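Cytochrome c-550-like protein (Thermosynechococcus elongatus, PDB 4LJI) probably works as a low-potential c-type cytochrome, carrying one covalently bound heme c and able to stand in partly for cytochrome c-550 of photosystem II. Local coordinates at residues A[10-15]-A[122-127]; A[15-20]-A[28-33]; A[2-7]-A[35-40]. All blocks are in the same frame, centred on the assembly; numbering follows the deposited sequence. Where two conformers were deposited one is given.

Contact 1. Residues A[10-15]-A[122-127]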
loop_
_atom_site.group_PDB
_atom_site.type_symbol
_atom_site.label_atom_id
_atom_site.label_comp_id
_atom_site.label_asym_id
_atom_site.label_seq_id
_atom_site.Cartn_x
_atom_site.Cartn_y
_atom_site.Cartn_z
ATOM N N GLN A 10 18.899 11.612 4.888
ATOM C CA GLN A 10 19.428 10.955 6.086
ATOM C C GLN A 10 19.562 9.433 5.974
ATOM O O GLN A 10 20.501 8.839 6.512
ATOM C CB GLN A 10 18.573 11.317 7.316
ATOM C CG GLN A 10 19.016 10.645 8.627
ATOM C CD GLN A 10 18.107 10.984 9.809
ATOM O OE1 GLN A 10 17.212 11.828 9.701
ATOM N NE2 GLN A 10 18.339 10.324 10.948
ATOM N N TYR A 11 18.639 8.795 5.272
ATOM C CA TYR A 11 18.628 7.346 5.235
ATOM C C TYR A 11 19.100 6.769 3.902
ATOM O O TYR A 11 19.704 5.697 3.865
ATOM C CB TYR A 11 17.261 6.815 5.678
ATOM C CG TYR A 11 17.012 7.092 7.149
ATOM C CD1 TYR A 11 17.996 6.829 8.088
ATOM C CD2 TYR A 11 15.819 7.649 7.594
ATOM C CE1 TYR A 11 17.799 7.091 9.439
ATOM C CE2 TYR A 11 15.612 7.919 8.950
ATOM C CZ TYR A 11 16.606 7.636 9.863
ATOM O OH TYR A 11 16.422 7.898 11.209
ATOM N N LEU A 12 18.851 7.479 2.804
ATOM C CA LEU A 12 19.451 7.097 1.530
ATOM C C LEU A 12 20.781 7.795 1.279
ATOM O O LEU A 12 21.472 7.483 0.303
ATOM C CB LEU A 12 18.519 7.397 0.376
ATOM C CG LEU A 12 17.188 6.626 0.279
ATOM C CD1 LEU A 12 16.488 6.860 -1.040
ATOM C CD2 LEU A 12 17.339 5.124 0.521
ATOM N N LYS A 13 21.128 8.739 2.156
ATOM C CA LYS A 13 22.400 9.463 2.089
ATOM C C LYS A 13 22.672 10.040 0.704
ATOM O O LYS A 13 23.741 9.829 0.139
ATOM C CB LYS A 13 23.577 8.571 2.536
ATOM C CG LYS A 13 23.501 8.122 3.976
ATOM C CD LYS A 13 24.289 6.836 4.212
ATOM C CE LYS A 13 23.770 6.127 5.464
ATOM N NZ LYS A 13 23.967 4.647 5.455
ATOM N N VAL A 14 21.685 10.748 0.167
ATOM C CA VAL A 14 21.811 11.400 -1.134
ATOM C C VAL A 14 21.372 12.858 -1.004
ATOM O O VAL A 14 20.192 13.140 -0.779
ATOM C CB VAL A 14 20.961 10.696 -2.224
ATOM C CG1 VAL A 14 21.022 11.461 -3.541
ATOM C CG2 VAL A 14 21.412 9.257 -2.426
ATOM N N THR A 15 22.331 13.781 -1.118
ATOM C CA THR A 15 22.049 15.208 -0.971
ATOM C C THR A 15 22.003 15.867 -2.342
ATOM O O THR A 15 21.127 16.684 -2.624
ATOM C CB THR A 15 23.120 15.922 -0.113
ATOM O OG1 THR A 15 23.031 15.477 1.249
ATOM C CG2 THR A 15 22.923 17.436 -0.155
ATOM N N LEU A 122 16.369 0.579 -5.430
ATOM C CA LEU A 122 17.754 0.160 -5.600
ATOM C C LEU A 122 18.691 0.853 -4.609
ATOM O O LEU A 122 19.589 0.214 -4.018
ATOM C CB LEU A 122 18.175 0.371 -7.055
ATOM C CG LEU A 122 19.391 -0.356 -7.583
ATOM C CD1 LEU A 122 19.388 -1.787 -7.089
ATOM C CD2 LEU A 122 19.308 -0.300 -9.097
ATOM N N ARG A 123 18.528 2.158 -4.438
ATOM C CA ARG A 123 19.304 2.866 -3.421
ATOM C C ARG A 123 18.976 2.459 -1.995
ATOM O O ARG A 123 19.861 2.332 -1.163
ATOM C CB ARG A 123 19.184 4.374 -3.589
ATOM C CG ARG A 123 19.986 5.213 -2.590
ATOM C CD ARG A 123 21.472 4.903 -2.632
ATOM N NE ARG A 123 22.219 5.917 -1.886
ATOM C CZ ARG A 123 23.540 5.993 -1.847
ATOM N NH1 ARG A 123 24.269 5.117 -2.534
ATOM N NH2 ARG A 123 24.118 6.952 -1.128
ATOM N N ALA A 124 17.699 2.259 -1.701
ATOM C CA ALA A 124 17.298 1.779 -0.407
ATOM C C ALA A 124 17.908 0.430 -0.068
ATOM O O ALA A 124 18.406 0.220 1.044
ATOM C CB ALA A 124 15.764 1.692 -0.354
ATOM N N ALA A 125 17.830 -0.502 -1.014
ATOM C CA ALA A 125 18.425 -1.827 -0.835
ATOM C C ALA A 125 19.914 -1.735 -0.529
ATOM O O ALA A 125 20.444 -2.507 0.297
ATOM C CB ALA A 125 18.197 -2.680 -2.114
ATOM N N ALA A 126 20.582 -0.781 -1.159
ATOM C CA ALA A 126 22.015 -0.658 -0.925
ATOM C C ALA A 126 22.379 -0.049 0.460
ATOM O O ALA A 126 23.333 -0.502 1.124
ATOM C CB ALA A 126 22.675 0.131 -2.063
ATOM N N VAL A 127 21.669 0.992 0.874
ATOM C CA VAL A 127 22.131 1.800 2.011
ATOM C C VAL A 127 21.181 2.059 3.166
ATOM O O VAL A 127 21.615 2.502 4.229
ATOM C CB VAL A 127 22.645 3.188 1.563
ATOM C CG1 VAL A 127 23.668 3.064 0.430
ATOM C CG2 VAL A 127 21.499 4.085 1.167
#

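Contact 2. Residues A[15-20]-A[28-33]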
loop_
_atom_site.group_PDB
_atom_site.type_symbol
_atom_site.label_atom_id
_atom_site.label_comp_id
_atom_site.label_asym_id
_atom_site.label_seq_id
_atom_site.Cartn_x
_atom_site.Cartn_y
_atom_site.Cartn_z
ATOM N N THR A 15 22.331 13.781 -1.118
ATOM C CA THR A 15 22.049 15.208 -0.971
ATOM C C THR A 15 22.003 15.867 -2.342
ATOM O O THR A 15 21.127 16.684 -2.624
ATOM C CB THR A 15 23.120 15.922 -0.113
ATOM O OG1 THR A 15 23.031 15.477 1.249
ATOM C CG2 THR A 15 22.923 17.436 -0.155
ATOM N N ASP A 16 22.960 15.490 -3.187
ATOM C CA ASP A 16 23.071 16.006 -4.547
ATOM C C ASP A 16 22.579 14.978 -5.562
ATOM O O ASP A 16 21.428 14.999 -6.005
ATOM C CB ASP A 16 24.538 16.342 -4.870
ATOM C CG ASP A 16 25.100 17.462 -4.006
ATOM O OD1 ASP A 16 24.693 17.582 -2.830
ATOM O OD2 ASP A 16 25.951 18.228 -4.504
ATOM N N THR A 17 23.493 14.103 -5.961
ATOM C CA THR A 17 23.189 13.058 -6.915
ATOM C C THR A 17 23.802 11.758 -6.449
ATOM O O THR A 17 24.654 11.734 -5.563
ATOM C CB THR A 17 23.744 13.353 -8.340
ATOM O OG1 THR A 17 25.171 13.430 -8.280
ATOM C CG2 THR A 17 23.161 14.647 -8.891
ATOM N N VAL A 18 23.393 10.679 -7.094
ATOM C CA VAL A 18 23.930 9.358 -6.830
ATOM C C VAL A 18 23.989 8.685 -8.195
ATOM O O VAL A 18 23.211 9.031 -9.090
ATOM C CB VAL A 18 22.983 8.555 -5.863
ATOM C CG1 VAL A 18 21.645 8.249 -6.537
ATOM C CG2 VAL A 18 23.634 7.268 -5.398
ATOM N N GLU A 19 24.908 7.733 -8.360
ATOM C CA GLU A 19 25.007 6.977 -9.604
ATOM C C GLU A 19 24.517 5.558 -9.402
ATOM O O GLU A 19 25.041 4.845 -8.525
ATOM C CB GLU A 19 26.465 6.953 -10.076
ATOM C CG GLU A 19 26.994 8.326 -10.381
ATOM C CD GLU A 19 26.359 8.883 -11.630
ATOM O OE1 GLU A 19 26.007 8.071 -12.517
ATOM O OE2 GLU A 19 26.210 10.112 -11.725
ATOM N N LEU A 20 23.519 5.128 -10.184
ATOM C CA LEU A 20 22.976 3.774 -9.993
ATOM C C LEU A 20 23.095 2.919 -11.230
ATOM O O LEU A 20 23.013 3.425 -12.346
ATOM C CB LEU A 20 21.506 3.826 -9.579
ATOM C CG LEU A 20 21.257 4.527 -8.239
ATOM C CD1 LEU A 20 19.771 4.808 -8.094
ATOM C CD2 LEU A 20 21.762 3.705 -7.041
ATOM N N THR A 28 26.157 3.382 -15.360
ATOM C CA THR A 28 25.335 4.010 -14.343
ATOM C C THR A 28 24.555 5.202 -14.887
ATOM O O THR A 28 24.918 5.800 -15.871
ATOM C CB THR A 28 26.182 4.500 -13.152
ATOM O OG1 THR A 28 27.101 5.500 -13.608
ATOM C CG2 THR A 28 26.965 3.346 -12.532
ATOM N N LYS A 29 23.471 5.534 -14.209
ATOM C CA LYS A 29 22.678 6.706 -14.521
ATOM C C LYS A 29 22.649 7.608 -13.304
ATOM O O LYS A 29 22.593 7.126 -12.152
ATOM C CB LYS A 29 21.250 6.284 -14.887
ATOM C CG LYS A 29 20.236 7.412 -15.062
ATOM C CD LYS A 29 19.124 6.955 -15.976
ATOM C CE LYS A 29 17.915 7.885 -15.956
ATOM N NZ LYS A 29 18.290 9.300 -15.758
ATOM N N THR A 30 22.635 8.903 -13.551
ATOM C CA THR A 30 22.657 9.900 -12.498
ATOM C C THR A 30 21.236 10.222 -12.007
ATOM O O THR A 30 20.399 10.683 -12.790
ATOM C CB THR A 30 23.330 11.186 -13.003
ATOM O OG1 THR A 30 24.603 10.879 -13.603
ATOM C CG2 THR A 30 23.523 12.192 -11.865
ATOM N N PHE A 31 20.970 9.969 -10.722
ATOM C CA PHE A 31 19.705 10.367 -10.101
ATOM C C PHE A 31 19.925 11.413 -9.025
ATOM O O PHE A 31 20.858 11.319 -8.221
ATOM C CB PHE A 31 18.968 9.167 -9.493
ATOM C CG PHE A 31 18.444 8.215 -10.510
ATOM C CD1 PHE A 31 17.175 8.388 -11.049
ATOM C CD2 PHE A 31 19.222 7.177 -10.964
ATOM C CE1 PHE A 31 16.696 7.527 -12.011
ATOM C CE2 PHE A 31 18.743 6.311 -11.931
ATOM C CZ PHE A 31 17.475 6.496 -12.457
ATOM N N THR A 32 19.040 12.403 -8.999
ATOM C CA THR A 32 19.136 13.471 -8.016
ATOM C C THR A 32 18.340 13.099 -6.782
ATOM O O THR A 32 17.572 12.155 -6.811
ATOM C CB THR A 32 18.583 14.791 -8.572
ATOM O OG1 THR A 32 17.170 14.662 -8.786
ATOM C CG2 THR A 32 19.303 15.179 -9.873
ATOM N N ALA A 33 18.533 13.855 -5.707
ATOM C CA ALA A 33 17.784 13.678 -4.474
ATOM C C ALA A 33 16.275 13.886 -4.689
ATOM O O ALA A 33 15.419 13.217 -4.073
ATOM C CB ALA A 33 18.342 14.664 -3.402
#

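Contact 3. Residues A[2-7]-A[35-40]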
loop_
_atom_site.group_PDB
_atom_site.type_symbol
_atom_site.label_atom_id
_atom_site.label_comp_id
_atom_site.label_asym_id
_atom_site.label_seq_id
_atom_site.Cartn_x
_atom_site.Cartn_y
_atom_site.Cartn_z
ATOM N N ALA A 2 9.141 20.055 0.788
ATOM C CA ALA A 2 8.480 19.026 -0.007
ATOM C C ALA A 2 9.304 18.658 -1.236
ATOM O O ALA A 2 8.953 17.733 -1.967
ATOM C CB ALA A 2 7.079 19.480 -0.414
ATOM N N GLY A 3 10.403 19.380 -1.456
ATOM C CA GLY A 3 11.257 19.159 -2.614
ATOM C C GLY A 3 12.146 17.932 -2.492
ATOM O O GLY A 3 12.172 17.069 -3.376
ATOM N N VAL A 4 12.898 17.863 -1.400
ATOM C CA VAL A 4 13.636 16.650 -1.063
ATOM C C VAL A 4 13.178 16.151 0.302
ATOM O O VAL A 4 13.169 16.898 1.281
ATOM C CB VAL A 4 15.156 16.875 -1.041
ATOM C CG1 VAL A 4 15.889 15.583 -0.663
ATOM C CG2 VAL A 4 15.636 17.389 -2.389
ATOM N N ASP A 5 12.794 14.890 0.376
ATOM C CA ASP A 5 12.331 14.356 1.643
ATOM C C ASP A 5 13.506 13.972 2.548
ATOM O O ASP A 5 14.556 13.546 2.079
ATOM C CB ASP A 5 11.355 13.200 1.413
ATOM C CG ASP A 5 9.991 13.683 0.921
ATOM O OD1 ASP A 5 9.907 14.817 0.389
ATOM O OD2 ASP A 5 9.004 12.934 1.065
ATOM N N ASN A 6 13.327 14.163 3.856
ATOM C CA ASN A 6 14.393 13.890 4.816
ATOM C C ASN A 6 14.895 12.458 4.733
ATOM O O ASN A 6 16.086 12.217 4.869
ATOM C CB ASN A 6 13.974 14.225 6.254
ATOM C CG ASN A 6 15.122 14.053 7.255
ATOM O OD1 ASN A 6 16.093 14.815 7.236
ATOM N ND2 ASN A 6 15.016 13.048 8.128
ATOM N N TYR A 7 13.985 11.521 4.489
ATOM C CA TYR A 7 14.367 10.112 4.383
ATOM C C TYR A 7 15.474 9.901 3.359
ATOM O O TYR A 7 16.377 9.105 3.568
ATOM C CB TYR A 7 13.159 9.222 4.089
ATOM C CG TYR A 7 13.508 7.755 3.929
ATOM C CD1 TYR A 7 13.590 6.918 5.033
ATOM C CD2 TYR A 7 13.793 7.214 2.673
ATOM C CE1 TYR A 7 13.924 5.588 4.897
ATOM C CE2 TYR A 7 14.104 5.878 2.526
ATOM C CZ TYR A 7 14.171 5.071 3.648
ATOM O OH TYR A 7 14.489 3.742 3.522
ATOM N N ASP A 35 14.723 13.249 -7.625
ATOM C CA ASP A 35 14.325 12.014 -8.294
ATOM C C ASP A 35 13.978 10.914 -7.265
ATOM O O ASP A 35 12.984 10.230 -7.411
ATOM C CB ASP A 35 15.450 11.443 -9.154
ATOM C CG ASP A 35 15.775 12.291 -10.394
ATOM O OD1 ASP A 35 14.869 12.922 -11.001
ATOM O OD2 ASP A 35 16.960 12.302 -10.780
ATOM N N LEU A 36 14.852 10.704 -6.282
ATOM C CA LEU A 36 14.636 9.642 -5.289
ATOM C C LEU A 36 13.471 9.966 -4.376
ATOM O O LEU A 36 12.766 9.062 -3.938
ATOM C CB LEU A 36 15.906 9.395 -4.484
ATOM C CG LEU A 36 17.103 8.910 -5.302
ATOM C CD1 LEU A 36 18.391 9.149 -4.544
ATOM C CD2 LEU A 36 16.953 7.442 -5.623
ATOM N N THR A 37 13.260 11.253 -4.093
ATOM C CA THR A 37 12.082 11.675 -3.337
ATOM C C THR A 37 10.815 11.349 -4.090
ATOM O O THR A 37 9.815 10.897 -3.487
ATOM C CB THR A 37 12.087 13.173 -3.085
ATOM O OG1 THR A 37 13.170 13.498 -2.223
ATOM C CG2 THR A 37 10.781 13.661 -2.475
ATOM N N ARG A 38 10.855 11.529 -5.411
ATOM C CA ARG A 38 9.680 11.232 -6.239
ATOM C C ARG A 38 9.430 9.728 -6.322
ATOM O O ARG A 38 8.292 9.235 -6.253
ATOM C CB ARG A 38 9.817 11.847 -7.640
ATOM C CG ARG A 38 9.619 13.368 -7.646
ATOM C CD ARG A 38 9.565 13.941 -9.044
ATOM N NE ARG A 38 9.801 15.381 -9.028
ATOM C CZ ARG A 38 9.956 16.127 -10.119
ATOM N NH1 ARG A 38 9.888 15.571 -11.321
ATOM N NH2 ARG A 38 10.173 17.428 -10.007
ATOM N N GLY A 39 10.524 8.971 -6.348
ATOM C CA GLY A 39 10.449 7.524 -6.397
ATOM C C GLY A 39 9.904 6.979 -5.078
ATOM O O GLY A 39 9.073 6.038 -5.069
ATOM N N LYS A 40 10.338 7.577 -3.960
ATOM C CA LYS A 40 9.840 7.208 -2.612
ATOM C C LYS A 40 8.338 7.427 -2.534
ATOM O O LYS A 40 7.593 6.546 -2.114
ATOM C CB LYS A 40 10.524 8.040 -1.529
ATOM C CG LYS A 40 9.904 7.892 -0.135
ATOM C CD LYS A 40 10.540 8.883 0.832
ATOM C CE LYS A 40 9.946 8.791 2.221
ATOM N NZ LYS A 40 10.292 7.465 2.760
HETATM O O HOH W 1 8.991 11.235 -0.930
#

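Contact 1. Residues A[10-15]-A[122-127]
Arg-123, on the last turns of helix 111-127, reaches across to the loop 10-15 and holds its backbone carbonyls, where the loop that follows the short N-terminal helix 6-10 packs on the C-terminal helix of this cytochrome c fold. Its CG stands anti to the backbone N (chi1 -179°), and a bend at chi2 then swings the guanidinium toward the loop. NE gives the shorter bond, to Leu-12 O at 2.8 Å, arriving in the plane of that carbonyl; NH2 adds a weak second bond to the same oxygen. NH2 also reaches Lys-13 O at 3.2 Å, this time from above the carbonyl plane. Two successive carbonyls are thus gripped just where Lys-13, with positive phi, breaks from helical geometry after helix 6-10. Val-14 CG2 comes obliquely to the guanidinium and lies 3.5 Å from NE.

One residue on, Ala-124 meets Leu-12 through backbone as well as side chain. Leu-12 CD2 presses on Ala-124 CA at 3.5 Å, tighter than usual for two carbons, and also touches its CB. The methyl of Ala-124 packs on Trp-131 too, and its side chain lies about 10 Å from that of His-51, an axial ligand of the heme iron.

At the end of the helix Val-127 splits its two branches between the segments. CG1 lies 3.6 Å above the plane of the Arg-123 guanidinium, offset toward its rim, and probably helps to keep it in place. CG2 instead turns to the loop, where it touches the carbonyl oxygens of Tyr-11 and Leu-12. The extended chain of Lys-13 reaches along to Val-127, where NZ makes a weak hydrogen bond to its O, 3.4 Å long.

Contact 2. Residues A[15-20]-A[28-33]
Val-18 and Phe-31 exchange both backbone bonds across the antiparallel beta hairpin of strands 17-21 and 28-32: Val-18 N to Phe-31 O at 2.8 Å, Phe-31 N to Val-18 O at 2.9 Å. Leu-20 and Lys-29 form the next hydrogen-bonded pair, again with both N-H groups and both carbonyls used. At the other end Ala-33 N, already in helix 33-46, donates to Asp-16 O at 3.1 Å and ties the start of that helix to the hairpin.

On the solvent side, the Glu-19 carboxylate takes two hydroxyls from the opposite strand. A bend at chi2 (-71°) folds it over that strand. Thr-30 OG1 donates to OE2 at 2.6 Å, meeting its syn lone pair, and Thr-28 OG1 gives OE1 a bond of 3.0 Å on the anti side, 25° out of the carboxylate plane. The other face, which carries Val-18, Leu-20 and Phe-31 beside Lys-29, is largely apolar: Leu-20 CD1 touches Phe-31 CD2 at 3.8 Å, and both side chains rest on Ala-119 of helix 111-127.

With each carboxylate oxygen held by its own hydroxyl, the rotation of the Glu-19 carboxylate is probably restricted, and the two donated bonds would probably favour its charged form.

Contact 3. Residues A[2-7]-A[35-40]
Thr-37 OG1 is gripped from two sides: it accepts the N-H of Asp-5 at 3.0 Å, nearly straight at 166°, and is hydrogen-bonded to Ala-33 O one turn back in its own helix. Asp-5 sits at the N-cap position of helix 6-10, but its carboxylate, in the one of its two conformers described here, turns to helix 33-46 instead of capping. In that conformer a water joins the two segments, donating to Asp-5 OD2 at 2.6 Å and to Thr-37 O at 2.7 Å; OD2 also forms a salt bridge with Arg-41, and the Thr-37 methyl CG2 lies against the carboxylate.

Lys-40 brings its ammonium over one face of the Tyr-7 ring in a cation-pi contact, NZ standing 3.9 Å from the ring centroid. NZ is displaced toward the CB end of the ring, its nearest ring atom being CG at 3.4 Å. The lysine chain runs extended until chi4 (65°), where it bends to set NZ above the ring; Glu-44 adds a long, weak ion pair.

This surface contact joins the N-terminal lead into helix 6-10 to the side of helix 33-46. Helix 111-127 backs it through Phe-120, which touches both Tyr-7 and Lys-40, and the hairpin strand 28-32 runs directly into helix 33-46.

Contact 1 is partly buried and fastens the loop after helix 6-10 to helix 111-127; contact 3 lies at the surface and fastens the start of helix 6-10 to helix 33-46. Contact 2, also partly buried, is a hairpin nested inside the chain loops closed by both, and shares Thr-15 with contact 1. Their chemistry differs: an arginine on loop carbonyls in the first, paired strand backbones and a carboxylate held by two hydroxyls in the second, a threonine, a water and a cation-pi pair in the third. They meet around Leu-36, whose CD1 packs on Val-14 of contact 1 and Val-18 of contact 2, while Leu-12 N of contact 1 is probably hydrogen-bonded to Tyr-7 O of contact 3.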